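Local coordinates for putative alpha-galactosidase (Bacteroides fragilis, PDB 4NZJ), which probably releases terminal, non-reducing alpha-D-galactose from alpha-galactosides by hydrolysis, at residues 125-129 and 130-134; 234-237 and 238-242; 337-340 and 341-345. One frame throughout, in Å; residues are numbered along the deposited sequence.

Interaction 1. Residues 125-129 and 130-134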
loop_
_atom_site.group_PDB
_atom_site.type_symbol
_atom_site.label_atom_id
_atom_site.label_comp_id
_atom_site.label_asym_id
_atom_site.label_seq_id
_atom_site.Cartn_x
_atom_site.Cartn_y
_atom_site.Cartn_z
ATOM N N ALA A 125 -16.683 -5.761 3.870
ATOM C CA ALA A 125 -16.856 -4.312 3.767
ATOM C C ALA A 125 -15.983 -3.714 2.667
ATOM O O ALA A 125 -16.403 -2.790 1.975
ATOM C CB ALA A 125 -16.557 -3.644 5.099
HETATM N N MSE A 126 -14.776 -4.246 2.504
HETATM C CA MSE A 126 -13.860 -3.759 1.466
HETATM C C MSE A 126 -14.383 -4.075 0.082
HETATM O O MSE A 126 -14.114 -3.339 -0.877
HETATM C CB MSE A 126 -12.465 -4.334 1.691
HETATM C CG MSE A 126 -11.819 -3.620 2.872
HETATM SE SE MSE A 126 -10.161 -4.493 3.472
HETATM C CE MSE A 126 -8.993 -4.022 1.965
ATOM N N ILE A 127 -15.148 -5.153 -0.045
ATOM C CA ILE A 127 -15.819 -5.457 -1.309
ATOM C C ILE A 127 -16.910 -4.433 -1.602
ATOM O O ILE A 127 -16.994 -3.902 -2.712
ATOM C CB ILE A 127 -16.416 -6.880 -1.305
ATOM C CG1 ILE A 127 -15.289 -7.916 -1.238
ATOM C CG2 ILE A 127 -17.287 -7.113 -2.539
ATOM C CD1 ILE A 127 -15.775 -9.329 -1.038
ATOM N N THR A 128 -17.747 -4.157 -0.608
ATOM C CA THR A 128 -18.928 -3.327 -0.825
ATOM C C THR A 128 -18.677 -1.822 -0.713
ATOM O O THR A 128 -19.498 -1.038 -1.197
ATOM C CB THR A 128 -20.075 -3.732 0.122
ATOM O OG1 THR A 128 -19.656 -3.589 1.480
ATOM C CG2 THR A 128 -20.466 -5.174 -0.122
ATOM N N ASN A 129 -17.569 -1.403 -0.104
ATOM C CA ASN A 129 -17.309 0.036 0.041
ATOM C C ASN A 129 -16.491 0.648 -1.096
ATOM O O ASN A 129 -16.296 1.857 -1.121
ATOM C CB ASN A 129 -16.706 0.389 1.414
ATOM C CG ASN A 129 -15.268 -0.069 1.594
ATOM O OD1 ASN A 129 -14.582 -0.466 0.652
ATOM N ND2 ASN A 129 -14.801 -0.008 2.836
ATOM N N GLY A 130 -16.028 -0.185 -2.024
ATOM C CA GLY A 130 -15.257 0.285 -3.165
ATOM C C GLY A 130 -13.765 0.039 -3.081
ATOM O O GLY A 130 -13.073 0.134 -4.100
HETATM N N MSE A 131 -13.249 -0.283 -1.894
HETATM C CA MSE A 131 -11.795 -0.385 -1.717
HETATM C C MSE A 131 -11.190 -1.474 -2.574
HETATM O O MSE A 131 -10.146 -1.270 -3.200
HETATM C CB MSE A 131 -11.415 -0.551 -0.241
HETATM C CG MSE A 131 -11.627 0.766 0.493
HETATM SE SE MSE A 131 -11.215 0.594 2.411
HETATM C CE MSE A 131 -9.280 0.311 2.287
ATOM N N ARG A 132 -11.819 -2.638 -2.628
ATOM C CA ARG A 132 -11.286 -3.714 -3.467
ATOM C C ARG A 132 -11.191 -3.281 -4.933
ATOM O O ARG A 132 -10.218 -3.596 -5.620
ATOM C CB ARG A 132 -12.107 -4.994 -3.335
ATOM C CG ARG A 132 -11.457 -6.183 -4.030
ATOM C CD ARG A 132 -12.277 -7.462 -3.945
ATOM N NE ARG A 132 -13.536 -7.357 -4.672
ATOM C CZ ARG A 132 -14.315 -8.391 -4.989
ATOM N NH1 ARG A 132 -13.975 -9.629 -4.648
ATOM N NH2 ARG A 132 -15.443 -8.184 -5.655
ATOM N N ASP A 133 -12.171 -2.516 -5.404
ATOM C CA ASP A 133 -12.167 -2.078 -6.803
ATOM C C ASP A 133 -11.216 -0.934 -7.119
ATOM O O ASP A 133 -11.029 -0.600 -8.289
ATOM C CB ASP A 133 -13.586 -1.781 -7.264
ATOM C CG ASP A 133 -14.364 -3.041 -7.459
ATOM O OD1 ASP A 133 -13.962 -3.819 -8.344
ATOM O OD2 ASP A 133 -15.325 -3.287 -6.702
ATOM N N LEU A 134 -10.605 -0.355 -6.087
ATOM C CA LEU A 134 -9.548 0.634 -6.284
ATOM C C LEU A 134 -8.155 0.067 -6.014
ATOM O O LEU A 134 -7.175 0.809 -6.053
ATOM C CB LEU A 134 -9.806 1.897 -5.442
ATOM C CG LEU A 134 -10.600 3.011 -6.134
ATOM C CD1 LEU A 134 -9.864 3.574 -7.345
ATOM C CD2 LEU A 134 -11.981 2.523 -6.525
HETATM O O HOH W 1 -14.871 -2.720 -3.911
HETATM O O HOH W 2 -15.837 -5.445 -5.178
#
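Gly130 follows Asn129 near the end of helix 116-128 and is the first residue to leave helical backbone angles, with a positive phi (104°). The chain here leaves the helix for the loop to strand 138-140 of the TIM barrel. Met131, which like Met126 is selenomethionine, comes next: its N donates to Asn129 OD1 at 2.9 Å, closing an Asx turn over the glycine. The amide oxygen reaches this N-H because Asn129 chi1 of 71° sets CG between the backbone N and carbonyl carbon. The same OD1 lies 3.2 Å from Met131 CG, while the selenium passes by the amide nitrogen and meets Met126 CG at 4.3 Å.

Arg132 is held at both ends. Its N donates to Met126 O (3.0 Å), approaching from above the carbonyl plane rather than along a lone pair. Its side chain starts with CG anti to the backbone N, bends at chi3 and runs beside Ile127, pointing the same way. Ile127 CG1 sits under one guanidinium face, towards the rim, and CG2 is 3.8 Å from NH2. NH1 donates to Arg177 O, and Tyr32 adds a cation-pi contact.

Asp133 joins the helix end through water. Water 1 accepts from Asp133 N, and water 2 accepts from Arg132 NH2 at 2.8 Å; each also lies within bonding reach of Ile127 O and Asp133 OD2. The other carboxylate oxygen, OD1, faces the Ig-like domain, with a salt bridge to Arg39 and hydrogen bonds to Tyr32 OH and Thr35 N. With a cationic partner and several donors around it, this carboxylate is probably ionised, and the positive Arg132 near the carbonyl end of the helix should suit the helix dipole.

Interaction 2. Residues 234-237 and 238-242; sequences RYAK and MGRAL
Arg240 folds back over Ala236 and Lys237, one turn earlier on helix 228-243, the connecting helix of the beta-alpha-beta unit between strands 216-220 and 250-254 of the TIM barrel. Regular i to i+4 backbone bonds run beneath it, among them Arg240 N to Ala236 O at 3.0 Å. The CB of Arg240 rests by the carbonyl oxygens of Lys237 and Ala236. With chi1 of -71°, CG stays beside the backbone N and comes within 3.5 Å of Ala236 O. A bend at chi3 (-65°) swings the guanidinium back along the helix: NE and CZ lie over Ala236 O, CZ 3.9 Å from that oxygen and also near Lys237 CA, both under one face.

The two terminal nitrogens then part company. NH1 reaches Ala236 CB, 3.6 Å away. NH2 lies over Lys237, whose side chain crosses that of Arg240 at about a right angle. The lysine ammonium itself is engaged in a salt bridge with Glu202 on helix 202-212, which probably eases the proximity of two like charges: Lys237 NZ is 6.2 Å from Arg240 NH2. What NH2 touches instead is carbon, with Lys237 CA at 3.6 Å and Lys237 CD at 3.8 Å.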
loop_
_atom_site.group_PDB
_atom_site.type_symbol
_atom_site.label_atom_id
_atom_site.label_comp_id
_atom_site.label_asym_id
_atom_site.label_seq_id
_atom_site.Cartn_x
_atom_site.Cartn_y
_atom_site.Cartn_z
ATOM N N ARG A 234 19.169 -11.343 11.360
ATOM C CA ARG A 234 17.862 -11.885 11.749
ATOM C C ARG A 234 16.828 -11.684 10.640
ATOM O O ARG A 234 16.020 -12.574 10.356
ATOM C CB ARG A 234 17.377 -11.267 13.062
ATOM C CG ARG A 234 18.232 -11.653 14.257
ATOM C CD ARG A 234 17.557 -11.318 15.578
ATOM N NE ARG A 234 18.435 -11.647 16.696
ATOM C CZ ARG A 234 18.057 -11.767 17.967
ATOM N NH1 ARG A 234 16.795 -11.592 18.335
ATOM N NH2 ARG A 234 18.963 -12.079 18.883
ATOM N N TYR A 235 16.866 -10.523 9.996
ATOM C CA TYR A 235 15.981 -10.267 8.865
ATOM C C TYR A 235 16.363 -11.127 7.666
ATOM O O TYR A 235 15.493 -11.661 6.991
ATOM C CB TYR A 235 15.933 -8.776 8.515
ATOM C CG TYR A 235 14.991 -8.031 9.424
ATOM C CD1 TYR A 235 13.614 -8.184 9.297
ATOM C CD2 TYR A 235 15.468 -7.215 10.446
ATOM C CE1 TYR A 235 12.740 -7.534 10.145
ATOM C CE2 TYR A 235 14.599 -6.556 11.298
ATOM C CZ TYR A 235 13.238 -6.722 11.146
ATOM O OH TYR A 235 12.371 -6.074 11.992
ATOM N N ALA A 236 17.660 -11.293 7.422
ATOM C CA ALA A 236 18.103 -12.154 6.320
ATOM C C ALA A 236 17.653 -13.603 6.519
ATOM O O ALA A 236 17.232 -14.258 5.570
ATOM C CB ALA A 236 19.609 -12.083 6.155
ATOM N N LYS A 237 17.753 -14.093 7.752
ATOM C CA LYS A 237 17.361 -15.463 8.096
ATOM C C LYS A 237 15.885 -15.719 7.790
ATOM O O LYS A 237 15.540 -16.725 7.162
ATOM C CB LYS A 237 17.639 -15.728 9.580
ATOM C CG LYS A 237 17.207 -17.096 10.093
ATOM C CD LYS A 237 18.138 -18.201 9.640
ATOM C CE LYS A 237 17.650 -19.557 10.133
ATOM N NZ LYS A 237 17.538 -19.620 11.618
HETATM N N MSE A 238 15.013 -14.813 8.227
HETATM C CA MSE A 238 13.581 -14.975 7.957
HETATM C C MSE A 238 13.311 -14.822 6.476
HETATM O O MSE A 238 12.449 -15.508 5.933
HETATM C CB MSE A 238 12.728 -14.016 8.792
HETATM C CG MSE A 238 11.233 -14.070 8.459
HETATM SE SE MSE A 238 10.457 -15.881 8.653
HETATM C CE MSE A 238 9.958 -15.736 10.551
ATOM N N GLY A 239 14.042 -13.938 5.801
ATOM C CA GLY A 239 13.892 -13.787 4.351
ATOM C C GLY A 239 14.155 -15.097 3.619
ATOM O O GLY A 239 13.382 -15.501 2.747
ATOM N N ARG A 240 15.242 -15.767 3.984
ATOM C CA ARG A 240 15.576 -17.064 3.402
ATOM C C ARG A 240 14.483 -18.087 3.692
ATOM O O ARG A 240 14.099 -18.866 2.819
ATOM C CB ARG A 240 16.931 -17.559 3.919
ATOM C CG ARG A 240 18.102 -16.770 3.362
ATOM C CD ARG A 240 19.430 -17.448 3.636
ATOM N NE ARG A 240 19.757 -17.530 5.062
ATOM C CZ ARG A 240 20.332 -16.565 5.782
ATOM N NH1 ARG A 240 20.643 -15.396 5.237
ATOM N NH2 ARG A 240 20.599 -16.774 7.067
ATOM N N ALA A 241 13.974 -18.075 4.920
ATOM C CA ALA A 241 12.922 -19.001 5.317
ATOM C C ALA A 241 11.658 -18.802 4.474
ATOM O O ALA A 241 11.034 -19.774 4.056
ATOM C CB ALA A 241 12.619 -18.851 6.803
ATOM N N LEU A 242 11.289 -17.548 4.221
ATOM C CA LEU A 242 10.113 -17.250 3.391
ATOM C C LEU A 242 10.291 -17.718 1.950
ATOM O O LEU A 242 9.363 -18.259 1.352
ATOM C CB LEU A 242 9.800 -15.756 3.396
ATOM C CG LEU A 242 9.351 -15.161 4.725
ATOM C CD1 LEU A 242 9.211 -13.656 4.565
ATOM C CD2 LEU A 242 8.053 -15.796 5.203
#

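Interaction 3. Residues 337-340 and 341-345; sequences EGCT and QEQYK
Thr340 and Gln343 exchange hydrogen bonds. Thr340 OG1 accepts from Gln343 N at 3.1 Å; a chi1 of 72° places this hydroxyl over the first turn of the helix. In return Gln343 OE1 accepts from Thr340 N at 2.9 Å, the N-H nearly straight on the oxygen but tilted from the carboxamide plane. Beyond CG the glutamine is extended, its side chain crossing that of the threonine, and OE1 receives a second bond from water 3, so two partners grip it. Further in, Tyr344 N donates to Thr340 O (2.9 Å) as the first regular helical bond.

The pattern is a capping box with Thr340 as N-cap, starting helix 341-353, which in the TIM barrel leads to strand 358-360. It ties up an N-H group ahead of the first turn and another within it.

A longer hydrogen bond pins the preceding residue: Cys339 N donates to Tyr344 OH at 3.2 Å. That hydroxyl is also bonded to Asp281 OD1 and Asp326 N, so the phenol oxygen is held by three partners.

The apolar part is a CH-pi contact. Cys339 CB stands over one face of the Tyr344 ring, 3.8 Å from its centroid and 20° off the normal, nearest CE1. Cys339 SG lies further out, 4.8 Å from the centroid, in an oblique sulfur-aromatic approach.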
loop_
_atom_site.group_PDB
_atom_site.type_symbol
_atom_site.label_atom_id
_atom_site.label_comp_id
_atom_site.label_asym_id
_atom_site.label_seq_id
_atom_site.Cartn_x
_atom_site.Cartn_y
_atom_site.Cartn_z
ATOM N N GLU A 337 -8.037 13.556 19.376
ATOM C CA GLU A 337 -8.587 14.690 18.640
ATOM C C GLU A 337 -8.604 14.415 17.136
ATOM O O GLU A 337 -9.629 14.606 16.479
ATOM C CB GLU A 337 -7.782 15.959 18.931
ATOM N N GLY A 338 -7.469 13.971 16.599
ATOM C CA GLY A 338 -7.361 13.617 15.181
ATOM C C GLY A 338 -6.962 14.787 14.304
ATOM O O GLY A 338 -6.482 15.809 14.796
ATOM N N CYS A 339 -7.155 14.628 12.996
ATOM C CA CYS A 339 -6.817 15.661 12.019
ATOM C C CYS A 339 -8.064 16.163 11.294
ATOM O O CYS A 339 -9.141 15.575 11.400
ATOM C CB CYS A 339 -5.823 15.112 10.999
ATOM S SG CYS A 339 -4.313 14.425 11.737
ATOM N N THR A 340 -7.912 17.254 10.551
ATOM C CA THR A 340 -9.007 17.778 9.741
ATOM C C THR A 340 -9.128 16.986 8.439
ATOM O O THR A 340 -8.214 16.252 8.060
ATOM C CB THR A 340 -8.806 19.266 9.395
ATOM O OG1 THR A 340 -7.761 19.403 8.423
ATOM C CG2 THR A 340 -8.466 20.077 10.645
ATOM N N GLN A 341 -10.259 17.151 7.756
ATOM C CA GLN A 341 -10.497 16.477 6.477
ATOM C C GLN A 341 -9.403 16.836 5.473
ATOM O O GLN A 341 -8.871 15.964 4.787
ATOM C CB GLN A 341 -11.881 16.852 5.923
ATOM C CG GLN A 341 -12.194 16.360 4.510
ATOM C CD GLN A 341 -12.530 14.878 4.436
ATOM O OE1 GLN A 341 -12.802 14.229 5.449
ATOM N NE2 GLN A 341 -12.528 14.338 3.220
ATOM N N GLU A 342 -9.074 18.119 5.385
ATOM C CA GLU A 342 -8.037 18.555 4.455
ATOM C C GLU A 342 -6.680 17.957 4.812
ATOM O O GLU A 342 -5.922 17.558 3.927
ATOM C CB GLU A 342 -7.935 20.079 4.411
ATOM C CG GLU A 342 -7.180 20.590 3.189
ATOM C CD GLU A 342 -7.994 20.434 1.911
ATOM O OE1 GLU A 342 -8.841 21.312 1.646
ATOM O OE2 GLU A 342 -7.791 19.442 1.173
ATOM N N GLN A 343 -6.387 17.869 6.108
ATOM C CA GLN A 343 -5.134 17.256 6.552
ATOM C C GLN A 343 -5.071 15.783 6.158
ATOM O O GLN A 343 -4.066 15.313 5.646
ATOM C CB GLN A 343 -4.963 17.425 8.056
ATOM C CG GLN A 343 -4.521 18.822 8.434
ATOM C CD GLN A 343 -4.558 19.083 9.916
ATOM O OE1 GLN A 343 -5.210 18.366 10.674
ATOM N NE2 GLN A 343 -3.880 20.144 10.340
ATOM N N TYR A 344 -6.163 15.058 6.377
ATOM C CA TYR A 344 -6.242 13.673 5.929
ATOM C C TYR A 344 -6.070 13.522 4.410
ATOM O O TYR A 344 -5.406 12.607 3.949
ATOM C CB TYR A 344 -7.561 13.031 6.358
ATOM C CG TYR A 344 -7.659 12.703 7.832
ATOM C CD1 TYR A 344 -6.593 12.121 8.522
ATOM C CD2 TYR A 344 -8.839 12.937 8.527
ATOM C CE1 TYR A 344 -6.704 11.801 9.867
ATOM C CE2 TYR A 344 -8.956 12.621 9.871
ATOM C CZ TYR A 344 -7.887 12.052 10.535
ATOM O OH TYR A 344 -8.014 11.749 11.872
ATOM N N LYS A 345 -6.670 14.423 3.643
ATOM C CA LYS A 345 -6.530 14.402 2.186
ATOM C C LYS A 345 -5.069 14.611 1.766
ATOM O O LYS A 345 -4.565 13.925 0.879
ATOM C CB LYS A 345 -7.443 15.456 1.550
ATOM C CG LYS A 345 -7.298 15.637 0.045
ATOM C CD LYS A 345 -7.736 14.420 -0.747
ATOM C CE LYS A 345 -7.513 14.613 -2.245
ATOM N NZ LYS A 345 -8.268 15.766 -2.799
HETATM O O HOH W 3 -5.194 18.728 13.381
#

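Overall arrangement
Following the chain, the three contacts come in series and neither nest nor cross; each is a local contact within the catalytic TIM-barrel domain. Interaction 1 lies where helix 116-128 gives way to the loop before strand 138-140, at a place where the barrel meets the N-terminal Ig-like domain. Interaction 2 lies within helix 228-243, between strands 216-220 and 250-254, and closes no loop; its centre is about 33 Å from that of interaction 1, across the centre of the chain. Interaction 3 caps the start of helix 341-353, where the loop from strand 315-317 runs into it, ahead of the last barrel strand, 358-360; its centre is 22 Å from interaction 1's and 38 Å from interaction 2's.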